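Local coordinates for N-acetylneuraminate epimerase (Escherichia coli, PDB 2UVK), which catalyses the interconversion of the alpha and beta anomers of N-acetylneuraminate (sialic acid), speeding their equilibration in the periplasm, at residues S254-G260 and S286-W292; Q305-G310 and I321-A327; N167-L171 and Y182-S186. All blocks are in the same frame, centred on the assembly; numbering follows the deposited sequence. Where two conformers were deposited one is given.

Contact 1 (S254-G260 and S286-W292); sequences SLIFAGG and STDIHLW
Trp-292 and Leu-255 face each other as an antiparallel hydrogen-bonded pair, and they bury the most surface here. Their side chains run alongside one another in the same direction. Leu-255 CG sits 3.6 Å from Trp-292 CE3, and CD1 also touches the six-membered part of the indole. With CG anti to the backbone N (chi1 -173°) and the ring turned by chi2 of 72°, Trp-292 CE3 comes to lie beside the leucine. The two backbone bonds of this pair are unequal. Trp-292 N reaches Leu-255 O at 2.7 Å, nearly straight and in the carbonyl plane. The return bond, Leu-255 N to Trp-292 O, is bent to 131° at the hydrogen.

His-290 pairs with Phe-257 two residues along, on the same face of the sheet. Both of its backbone bonds are close to straight. The two side chains run side by side, pointing the same way, with His-290 CD2 4.1 Å from Phe-257 CD2. His-290 CD2 also lies 3.7 Å from Phe-257 O. The other face carries aliphatic groups: Ile-256 CG2 meets Ile-289 CG2 at 4.0 Å, and Ala-258 CB rests on Ile-289 CG1.

Beyond the regular pairs, Gly-259 N still donates to Asp-288 O. Ser-286 N then bonds to Gly-260 O at 2.8 Å. Ser-286 OG accepts from Asp-288 N in an ST turn, and a water joins this hydroxyl to Gly-259 O. The positive phi of Gly-259 favours glycine here.

These are the two middle strands of a four-stranded propeller blade. Strand 247-251 flanks one side and strand 296-302 the other. Ile-338 and Val-340 of strand 335-341, in the next blade, cover the aliphatic face. Trp-204 and Trp-297 meet the Trp-292 ring on the other.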
loop_
_atom_site.group_PDB
_atom_site.type_symbol
_atom_site.label_atom_id
_atom_site.label_comp_id
_atom_site.label_asym_id
_atom_site.label_seq_id
_atom_site.Cartn_x
_atom_site.Cartn_y
_atom_site.Cartn_z
ATOM N N SER B 254 -16.086 -30.118 -6.439
ATOM C CA SER B 254 -16.912 -29.092 -7.056
ATOM C C SER B 254 -17.049 -27.894 -6.128
ATOM O O SER B 254 -17.378 -28.067 -4.974
ATOM C CB SER B 254 -18.285 -29.670 -7.316
ATOM O OG SER B 254 -18.144 -30.931 -7.972
ATOM N N LEU B 255 -16.801 -26.696 -6.631
ATOM C CA LEU B 255 -16.904 -25.511 -5.735
ATOM C C LEU B 255 -18.374 -25.145 -5.494
ATOM O O LEU B 255 -19.184 -25.199 -6.413
ATOM C CB LEU B 255 -16.193 -24.280 -6.300
ATOM C CG LEU B 255 -14.763 -24.333 -6.832
ATOM C CD1 LEU B 255 -14.443 -22.964 -7.426
ATOM C CD2 LEU B 255 -13.759 -24.708 -5.768
ATOM N N ILE B 256 -18.703 -24.773 -4.255
ATOM C CA ILE B 256 -20.014 -24.228 -3.902
ATOM C C ILE B 256 -19.850 -22.720 -3.666
ATOM O O ILE B 256 -18.987 -22.325 -2.879
ATOM C CB ILE B 256 -20.564 -24.842 -2.612
ATOM C CG1 ILE B 256 -20.687 -26.353 -2.746
ATOM C CG2 ILE B 256 -21.938 -24.232 -2.280
ATOM C CD1 ILE B 256 -20.804 -27.052 -1.417
ATOM N N PHE B 257 -20.630 -21.906 -4.377
ATOM C CA PHE B 257 -20.677 -20.427 -4.148
ATOM C C PHE B 257 -22.116 -20.021 -3.928
ATOM O O PHE B 257 -22.970 -20.239 -4.786
ATOM C CB PHE B 257 -20.115 -19.656 -5.343
ATOM C CG PHE B 257 -20.060 -18.129 -5.150
ATOM C CD1 PHE B 257 -19.359 -17.584 -4.101
ATOM C CD2 PHE B 257 -20.653 -17.259 -6.071
ATOM C CE1 PHE B 257 -19.277 -16.189 -3.934
ATOM C CE2 PHE B 257 -20.591 -15.884 -5.908
ATOM C CZ PHE B 257 -19.907 -15.345 -4.807
ATOM N N ALA B 258 -22.379 -19.410 -2.773
ATOM C CA ALA B 258 -23.751 -19.097 -2.363
ATOM C C ALA B 258 -23.853 -17.680 -1.808
ATOM O O ALA B 258 -22.953 -17.186 -1.177
ATOM C CB ALA B 258 -24.252 -20.085 -1.334
ATOM N N GLY B 259 -24.991 -17.058 -2.071
ATOM C CA GLY B 259 -25.306 -15.762 -1.475
ATOM C C GLY B 259 -24.416 -14.623 -1.927
ATOM O O GLY B 259 -23.866 -14.633 -3.030
ATOM N N GLY B 260 -24.250 -13.632 -1.047
ATOM C CA GLY B 260 -23.590 -12.402 -1.396
ATOM C C GLY B 260 -24.605 -11.298 -1.616
ATOM O O GLY B 260 -25.802 -11.554 -1.702
ATOM N N SER B 286 -28.368 -12.075 -2.550
ATOM C CA SER B 286 -28.597 -13.242 -3.400
ATOM C C SER B 286 -28.998 -14.503 -2.625
ATOM O O SER B 286 -28.481 -14.766 -1.538
ATOM C CB SER B 286 -27.343 -13.538 -4.197
ATOM O OG SER B 286 -27.526 -14.675 -5.022
ATOM N N THR B 287 -29.919 -15.272 -3.199
ATOM C CA THR B 287 -30.280 -16.598 -2.714
ATOM C C THR B 287 -29.664 -17.698 -3.570
ATOM O O THR B 287 -29.814 -18.862 -3.263
ATOM C CB THR B 287 -31.805 -16.834 -2.716
ATOM O OG1 THR B 287 -32.320 -16.620 -4.032
ATOM C CG2 THR B 287 -32.495 -15.907 -1.754
ATOM N N ASP B 288 -28.974 -17.321 -4.636
ATOM C CA ASP B 288 -28.429 -18.306 -5.584
ATOM C C ASP B 288 -27.355 -19.187 -4.973
ATOM O O ASP B 288 -26.548 -18.731 -4.169
ATOM C CB ASP B 288 -27.829 -17.591 -6.792
ATOM C CG ASP B 288 -28.880 -17.054 -7.748
ATOM O OD1 ASP B 288 -30.078 -17.422 -7.635
ATOM O OD2 ASP B 288 -28.491 -16.255 -8.624
ATOM N N ILE B 289 -27.342 -20.459 -5.373
ATOM C CA ILE B 289 -26.246 -21.381 -5.044
ATOM C C ILE B 289 -25.747 -21.920 -6.371
ATOM O O ILE B 289 -26.522 -22.505 -7.132
ATOM C CB ILE B 289 -26.672 -22.558 -4.167
ATOM C CG1 ILE B 289 -27.271 -22.071 -2.849
ATOM C CG2 ILE B 289 -25.476 -23.468 -3.873
ATOM C CD1 ILE B 289 -27.921 -23.168 -2.024
ATOM N N HIS B 290 -24.477 -21.653 -6.655
ATOM C CA HIS B 290 -23.816 -22.084 -7.879
ATOM C C HIS B 290 -22.869 -23.201 -7.531
ATOM O O HIS B 290 -22.215 -23.187 -6.475
ATOM C CB HIS B 290 -23.053 -20.932 -8.530
ATOM C CG HIS B 290 -23.878 -19.702 -8.715
ATOM N ND1 HIS B 290 -24.690 -19.512 -9.807
ATOM C CD2 HIS B 290 -24.054 -18.619 -7.918
ATOM C CE1 HIS B 290 -25.322 -18.359 -9.688
ATOM N NE2 HIS B 290 -24.949 -17.794 -8.553
ATOM N N LEU B 291 -22.827 -24.206 -8.401
ATOM C CA LEU B 291 -21.911 -25.313 -8.216
ATOM C C LEU B 291 -20.938 -25.310 -9.377
ATOM O O LEU B 291 -21.351 -25.171 -10.535
ATOM C CB LEU B 291 -22.686 -26.633 -8.136
ATOM C CG LEU B 291 -21.854 -27.862 -7.747
ATOM C CD1 LEU B 291 -21.339 -27.776 -6.313
ATOM C CD2 LEU B 291 -22.667 -29.141 -7.917
ATOM N N TRP B 292 -19.650 -25.426 -9.082
ATOM C CA TRP B 292 -18.648 -25.532 -10.146
ATOM C C TRP B 292 -18.235 -26.985 -10.212
ATOM O O TRP B 292 -17.421 -27.430 -9.412
ATOM C CB TRP B 292 -17.444 -24.659 -9.831
ATOM C CG TRP B 292 -16.435 -24.552 -10.921
ATOM C CD1 TRP B 292 -16.564 -23.863 -12.089
ATOM C CD2 TRP B 292 -15.105 -25.088 -10.914
ATOM N NE1 TRP B 292 -15.407 -23.952 -12.816
ATOM C CE2 TRP B 292 -14.491 -24.694 -12.118
ATOM C CE3 TRP B 292 -14.376 -25.873 -10.009
ATOM C CZ2 TRP B 292 -13.182 -25.059 -12.446
ATOM C CZ3 TRP B 292 -13.074 -26.233 -10.330
ATOM C CH2 TRP B 292 -12.491 -25.830 -11.545
HETATM O O HOH W 1 -24.947 -15.392 -5.897
#

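Contact 2 (Q305-G310 and I321-A327); sequences QGRAYG and IIGGETA
Ala-308 and Glu-325 form a single antiparallel hydrogen-bonded bridge, with Glu-325 N to Ala-308 O at 2.7 Å and Ala-308 N to Glu-325 O at 3.0 Å. Next to it the chains come very close. Gly-310 CA lies 3.6 Å from Gly-324 CA, and a side chain on either glycine would clash with the opposite segment. Gly-324 CA also points its hydrogen almost straight at Tyr-309 O.

Arg-307 buries the most surface. Its chain bends at chi3 (-63°), which turns the guanidinium back toward Gly-323. There NH1 donates to Gly-323 O at 2.9 Å. The oxygen lies near the guanidinium plane, at its edge, but the donor stands 42° above the carbonyl plane. Arg-307 CD packs on Ile-321 CG2 at 3.7 Å, as the two side chains pass in opposite directions. NH2 forms a salt bridge with Asp-334, so both terminal nitrogens are held. A leucine in place of Arg-307 would probably leave Gly-323 O without this donor and the Asp-334 carboxylate without its charged mate.

Thr-326 CG2 rests 3.2 Å from Gly-306 O, while its hydroxyl turns to Lys-330 O. A water links Gly-306 O to Ala-327 N. Glu-325 places its CB against Ala-308 O and sends its carboxylate to the hydroxyl of Tyr-285. In the conformer given, the Tyr-309 side chain is about 5 Å from that of Glu-209, the predicted proton acceptor.

The loop 305-310 leads from strand 296-302 of one blade into strand 311-315 of the next. Phe-247, on strand 247-251, and Val-336, on strand 335-341, touch the Arg-307 side chain.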
loop_
_atom_site.group_PDB
_atom_site.type_symbol
_atom_site.label_atom_id
_atom_site.label_comp_id
_atom_site.label_asym_id
_atom_site.label_seq_id
_atom_site.Cartn_x
_atom_site.Cartn_y
_atom_site.Cartn_z
ATOM N N GLN B 305 -33.374 -17.610 2.284
ATOM C CA GLN B 305 -33.274 -16.158 2.439
ATOM C C GLN B 305 -31.933 -15.674 1.903
ATOM O O GLN B 305 -30.927 -16.352 2.066
ATOM C CB GLN B 305 -33.435 -15.756 3.913
ATOM C CG GLN B 305 -34.862 -15.857 4.389
ATOM C CD GLN B 305 -35.079 -15.395 5.825
ATOM O OE1 GLN B 305 -34.547 -14.368 6.242
ATOM N NE2 GLN B 305 -35.894 -16.146 6.581
ATOM N N GLY B 306 -31.922 -14.513 1.242
ATOM C CA GLY B 306 -30.678 -13.891 0.803
ATOM C C GLY B 306 -29.748 -13.629 1.970
ATOM O O GLY B 306 -30.211 -13.256 3.047
ATOM N N ARG B 307 -28.442 -13.814 1.774
ATOM C CA ARG B 307 -27.504 -13.782 2.898
ATOM C C ARG B 307 -26.120 -13.420 2.372
ATOM O O ARG B 307 -25.721 -13.910 1.318
ATOM C CB ARG B 307 -27.449 -15.152 3.594
ATOM C CG ARG B 307 -26.626 -15.198 4.871
ATOM C CD ARG B 307 -26.369 -16.635 5.320
ATOM N NE ARG B 307 -27.606 -17.326 5.655
ATOM C CZ ARG B 307 -27.934 -17.830 6.853
ATOM N NH1 ARG B 307 -27.113 -17.794 7.894
ATOM N NH2 ARG B 307 -29.103 -18.434 6.992
ATOM N N ALA B 308 -25.408 -12.589 3.115
ATOM C CA ALA B 308 -24.041 -12.190 2.824
ATOM C C ALA B 308 -23.304 -11.951 4.143
ATOM O O ALA B 308 -23.934 -11.860 5.212
ATOM C CB ALA B 308 -24.019 -10.924 1.955
ATOM N N TYR B 309 -21.982 -11.847 4.057
ATOM C CA TYR B 309 -21.132 -11.437 5.179
ATOM C C TYR B 309 -21.340 -12.256 6.436
ATOM O O TYR B 309 -21.694 -11.753 7.511
ATOM C CB TYR B 309 -21.296 -9.945 5.457
ATOM C CG TYR B 309 -20.915 -9.105 4.263
ATOM C CD1 TYR B 309 -19.584 -8.949 3.898
ATOM C CD2 TYR B 309 -21.889 -8.498 3.474
ATOM C CE1 TYR B 309 -19.234 -8.192 2.785
ATOM C CE2 TYR B 309 -21.547 -7.728 2.370
ATOM C CZ TYR B 309 -20.219 -7.579 2.033
ATOM O OH TYR B 309 -19.845 -6.822 0.937
ATOM N N GLY B 310 -21.138 -13.550 6.261
ATOM C CA GLY B 310 -21.022 -14.507 7.364
ATOM C C GLY B 310 -19.706 -15.263 7.280
ATOM O O GLY B 310 -18.734 -14.789 6.716
ATOM N N ILE B 321 -22.135 -22.703 6.520
ATOM C CA ILE B 321 -22.316 -21.242 6.561
ATOM C C ILE B 321 -22.833 -20.879 7.937
ATOM O O ILE B 321 -23.810 -21.451 8.399
ATOM C CB ILE B 321 -23.350 -20.790 5.502
ATOM C CG1 ILE B 321 -22.791 -20.984 4.094
ATOM C CG2 ILE B 321 -23.855 -19.331 5.774
ATOM C CD1 ILE B 321 -23.814 -20.810 3.011
ATOM N N ILE B 322 -22.190 -19.915 8.589
ATOM C CA ILE B 322 -22.566 -19.554 9.943
ATOM C C ILE B 322 -22.821 -18.039 9.977
ATOM O O ILE B 322 -21.948 -17.250 9.638
ATOM C CB ILE B 322 -21.481 -19.903 10.977
ATOM C CG1 ILE B 322 -21.052 -21.385 10.863
ATOM C CG2 ILE B 322 -21.994 -19.609 12.388
ATOM C CD1 ILE B 322 -19.933 -21.765 11.824
ATOM N N GLY B 323 -24.019 -17.677 10.398
ATOM C CA GLY B 323 -24.402 -16.258 10.530
ATOM C C GLY B 323 -24.504 -15.543 9.197
ATOM O O GLY B 323 -24.788 -16.130 8.162
ATOM N N GLY B 324 -24.268 -14.250 9.246
ATOM C CA GLY B 324 -24.418 -13.393 8.101
ATOM C C GLY B 324 -25.427 -12.280 8.321
ATOM O O GLY B 324 -25.921 -12.101 9.421
ATOM N N GLU B 325 -25.721 -11.585 7.239
ATOM C CA GLU B 325 -26.631 -10.446 7.184
ATOM C C GLU B 325 -27.655 -10.744 6.086
ATOM O O GLU B 325 -27.317 -11.316 5.040
ATOM C CB GLU B 325 -25.793 -9.219 6.816
ATOM C CG GLU B 325 -26.476 -7.871 6.763
ATOM C CD GLU B 325 -25.546 -6.852 6.163
ATOM O OE1 GLU B 325 -24.454 -6.651 6.718
ATOM O OE2 GLU B 325 -25.882 -6.275 5.117
ATOM N N THR B 326 -28.912 -10.365 6.325
ATOM C CA THR B 326 -29.997 -10.581 5.386
ATOM C C THR B 326 -30.599 -9.204 5.012
ATOM O O THR B 326 -30.040 -8.181 5.360
ATOM C CB THR B 326 -31.031 -11.583 5.983
ATOM O OG1 THR B 326 -31.569 -11.064 7.211
ATOM C CG2 THR B 326 -30.379 -12.950 6.273
ATOM N N ALA B 327 -31.698 -9.193 4.266
ATOM C CA ALA B 327 -32.376 -7.936 3.864
ATOM C C ALA B 327 -32.534 -6.947 5.028
ATOM O O ALA B 327 -32.846 -7.337 6.139
ATOM C CB ALA B 327 -33.722 -8.242 3.262
HETATM O O HOH W 2 -32.470 -11.522 2.731
#

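Contact 3 (N167-L171 and Y182-S186); sequences NKFLL and YAGES
Phe-169 and Tyr-182 meet edge against edge, with Phe-169 CD1 3.8 Å from Tyr-182 CE1, and the side chains cross at about a right angle. One face of the tyrosine ring lies over Gly-184 N, offset toward its rim. Glu-185 OE1 sits at the same ring's edge, in plane. It accepts from Tyr-182 OH at 2.6 Å through its anti lone pair. Near the plane of the phenyl ring, Asn-167 OD1 and Gly-184 O lie at its edge. Asn-167 OD1 also accepts from Phe-169 N, an Asx turn.

Glu-185 runs alongside Phe-169, and its carboxylate is turned 67° from the phenyl plane. OE1 is 3.6 Å from Phe-169 CE1.

Ala-183 and Gly-184 both face Leu-170, a classic beta bulge. Leu-170 N donates to Gly-184 O, and Leu-170 O accepts from Ala-183 N. Leu-170 CG, anti to its own N (chi1 -175°), packs on Ala-183 CB at 3.9 Å. Ser-186 N closes the pairing on Lys-168 O.

Lys-168 NZ and Glu-185 OE2 are a long salt bridge, 3.9 Å apart, and a water bound to both also donates to Ser-186 O. The stronger partner of Lys-168 is Glu-185 of the second subunit, and the exchange is mutual. Phe-169 also packs on Phe-169 of that subunit. This end of the hairpin is thus part of the homodimer interface, where reciprocal salt bridges lie beside packed phenylalanines.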
loop_
_atom_site.group_PDB
_atom_site.type_symbol
_atom_site.label_atom_id
_atom_site.label_comp_id
_atom_site.label_asym_id
_atom_site.label_seq_id
_atom_site.Cartn_x
_atom_site.Cartn_y
_atom_site.Cartn_z
ATOM N N ASN B 167 -6.084 -4.148 -3.096
ATOM C CA ASN B 167 -4.801 -4.840 -3.037
ATOM C C ASN B 167 -4.760 -6.042 -3.970
ATOM O O ASN B 167 -5.460 -7.040 -3.734
ATOM C CB ASN B 167 -4.520 -5.337 -1.617
ATOM C CG ASN B 167 -3.119 -5.875 -1.460
ATOM O OD1 ASN B 167 -2.283 -5.723 -2.347
ATOM N ND2 ASN B 167 -2.832 -6.480 -0.287
ATOM N N LYS B 168 -3.951 -5.928 -5.028
ATOM C CA LYS B 168 -3.788 -7.029 -5.985
ATOM C C LYS B 168 -2.606 -7.931 -5.641
ATOM O O LYS B 168 -2.429 -8.974 -6.280
ATOM C CB LYS B 168 -3.612 -6.505 -7.426
ATOM C CG LYS B 168 -2.335 -5.779 -7.695
ATOM C CD LYS B 168 -2.173 -5.448 -9.186
ATOM C CE LYS B 168 -0.891 -4.743 -9.488
ATOM N NZ LYS B 168 -0.697 -4.674 -10.995
ATOM N N PHE B 169 -1.791 -7.541 -4.658
ATOM C CA PHE B 169 -0.629 -8.330 -4.261
ATOM C C PHE B 169 -1.054 -9.542 -3.464
ATOM O O PHE B 169 -2.079 -9.536 -2.796
ATOM C CB PHE B 169 0.358 -7.508 -3.458
ATOM C CG PHE B 169 1.004 -6.420 -4.242
ATOM C CD1 PHE B 169 2.078 -6.700 -5.067
ATOM C CD2 PHE B 169 0.546 -5.116 -4.169
ATOM C CE1 PHE B 169 2.697 -5.710 -5.778
ATOM C CE2 PHE B 169 1.158 -4.123 -4.881
ATOM C CZ PHE B 169 2.233 -4.428 -5.706
ATOM N N LEU B 170 -0.229 -10.585 -3.547
ATOM C CA LEU B 170 -0.387 -11.781 -2.732
ATOM C C LEU B 170 0.733 -11.772 -1.695
ATOM O O LEU B 170 1.915 -11.690 -2.043
ATOM C CB LEU B 170 -0.284 -13.041 -3.602
ATOM C CG LEU B 170 -0.552 -14.385 -2.914
ATOM C CD1 LEU B 170 -1.964 -14.516 -2.472
ATOM C CD2 LEU B 170 -0.188 -15.535 -3.874
ATOM N N LEU B 171 0.347 -11.838 -0.421
ATOM C CA LEU B 171 1.267 -11.756 0.705
ATOM C C LEU B 171 1.269 -13.103 1.412
ATOM O O LEU B 171 0.241 -13.776 1.453
ATOM C CB LEU B 171 0.781 -10.678 1.693
ATOM C CG LEU B 171 0.389 -9.293 1.124
ATOM C CD1 LEU B 171 -0.147 -8.412 2.288
ATOM C CD2 LEU B 171 1.520 -8.641 0.394
ATOM N N TYR B 182 6.519 -11.043 0.074
ATOM C CA TYR B 182 5.910 -10.984 -1.238
ATOM C C TYR B 182 5.757 -12.412 -1.785
ATOM O O TYR B 182 6.753 -13.160 -1.858
ATOM C CB TYR B 182 6.783 -10.176 -2.173
ATOM C CG TYR B 182 6.305 -10.158 -3.612
ATOM C CD1 TYR B 182 5.490 -9.139 -4.082
ATOM C CD2 TYR B 182 6.671 -11.170 -4.510
ATOM C CE1 TYR B 182 5.043 -9.121 -5.405
ATOM C CE2 TYR B 182 6.221 -11.163 -5.819
ATOM C CZ TYR B 182 5.419 -10.133 -6.268
ATOM O OH TYR B 182 4.983 -10.098 -7.593
ATOM N N ALA B 183 4.542 -12.785 -2.169
ATOM C CA ALA B 183 4.240 -14.114 -2.719
ATOM C C ALA B 183 3.780 -14.090 -4.174
ATOM O O ALA B 183 3.699 -15.138 -4.820
ATOM C CB ALA B 183 3.226 -14.805 -1.849
ATOM N N GLY B 184 3.500 -12.905 -4.707
ATOM C CA GLY B 184 2.992 -12.760 -6.058
ATOM C C GLY B 184 2.054 -11.590 -6.192
ATOM O O GLY B 184 1.953 -10.769 -5.298
ATOM N N GLU B 185 1.380 -11.534 -7.326
ATOM C CA GLU B 185 0.402 -10.487 -7.588
ATOM C C GLU B 185 -0.468 -10.833 -8.757
ATOM O O GLU B 185 -0.047 -11.519 -9.705
ATOM C CB GLU B 185 1.071 -9.151 -7.826
ATOM C CG GLU B 185 1.894 -9.067 -9.052
ATOM C CD GLU B 185 2.750 -7.834 -9.055
ATOM O OE1 GLU B 185 3.816 -7.882 -8.417
ATOM O OE2 GLU B 185 2.347 -6.818 -9.682
ATOM N N SER B 186 -1.688 -10.351 -8.698
ATOM C CA SER B 186 -2.638 -10.593 -9.765
ATOM C C SER B 186 -2.209 -9.875 -11.018
ATOM O O SER B 186 -1.819 -8.705 -10.973
ATOM C CB SER B 186 -4.009 -10.083 -9.388
ATOM O OG SER B 186 -4.913 -10.335 -10.429
HETATM O O HOH W 3 0.008 -7.106 -11.887
#

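In the fold
Contacts 1 and 2 are buried and adjoin each other, whereas contact 3 is only partly buried and lies about 28 Å, centre to centre, from contact 2, across the chain's centre. Contacts 1 and 3 each pair neighbouring strands within their own four-stranded blade, two middle ones in contact 1, a middle and an outermost one in contact 3. Contact 2 instead ties an interblade loop to a strand end in the later blade. Gly-260 N meets Arg-307 O at 2.8 Å, joining contacts 1 and 2. Contact 1 combines regular backbone pairing with an aliphatic and an aromatic face. Contact 2 mixes glycine-rich backbone with a buried arginine, and its Tyr-309 lies near the predicted proton acceptor. Contact 3 adds charges shared with the second subunit.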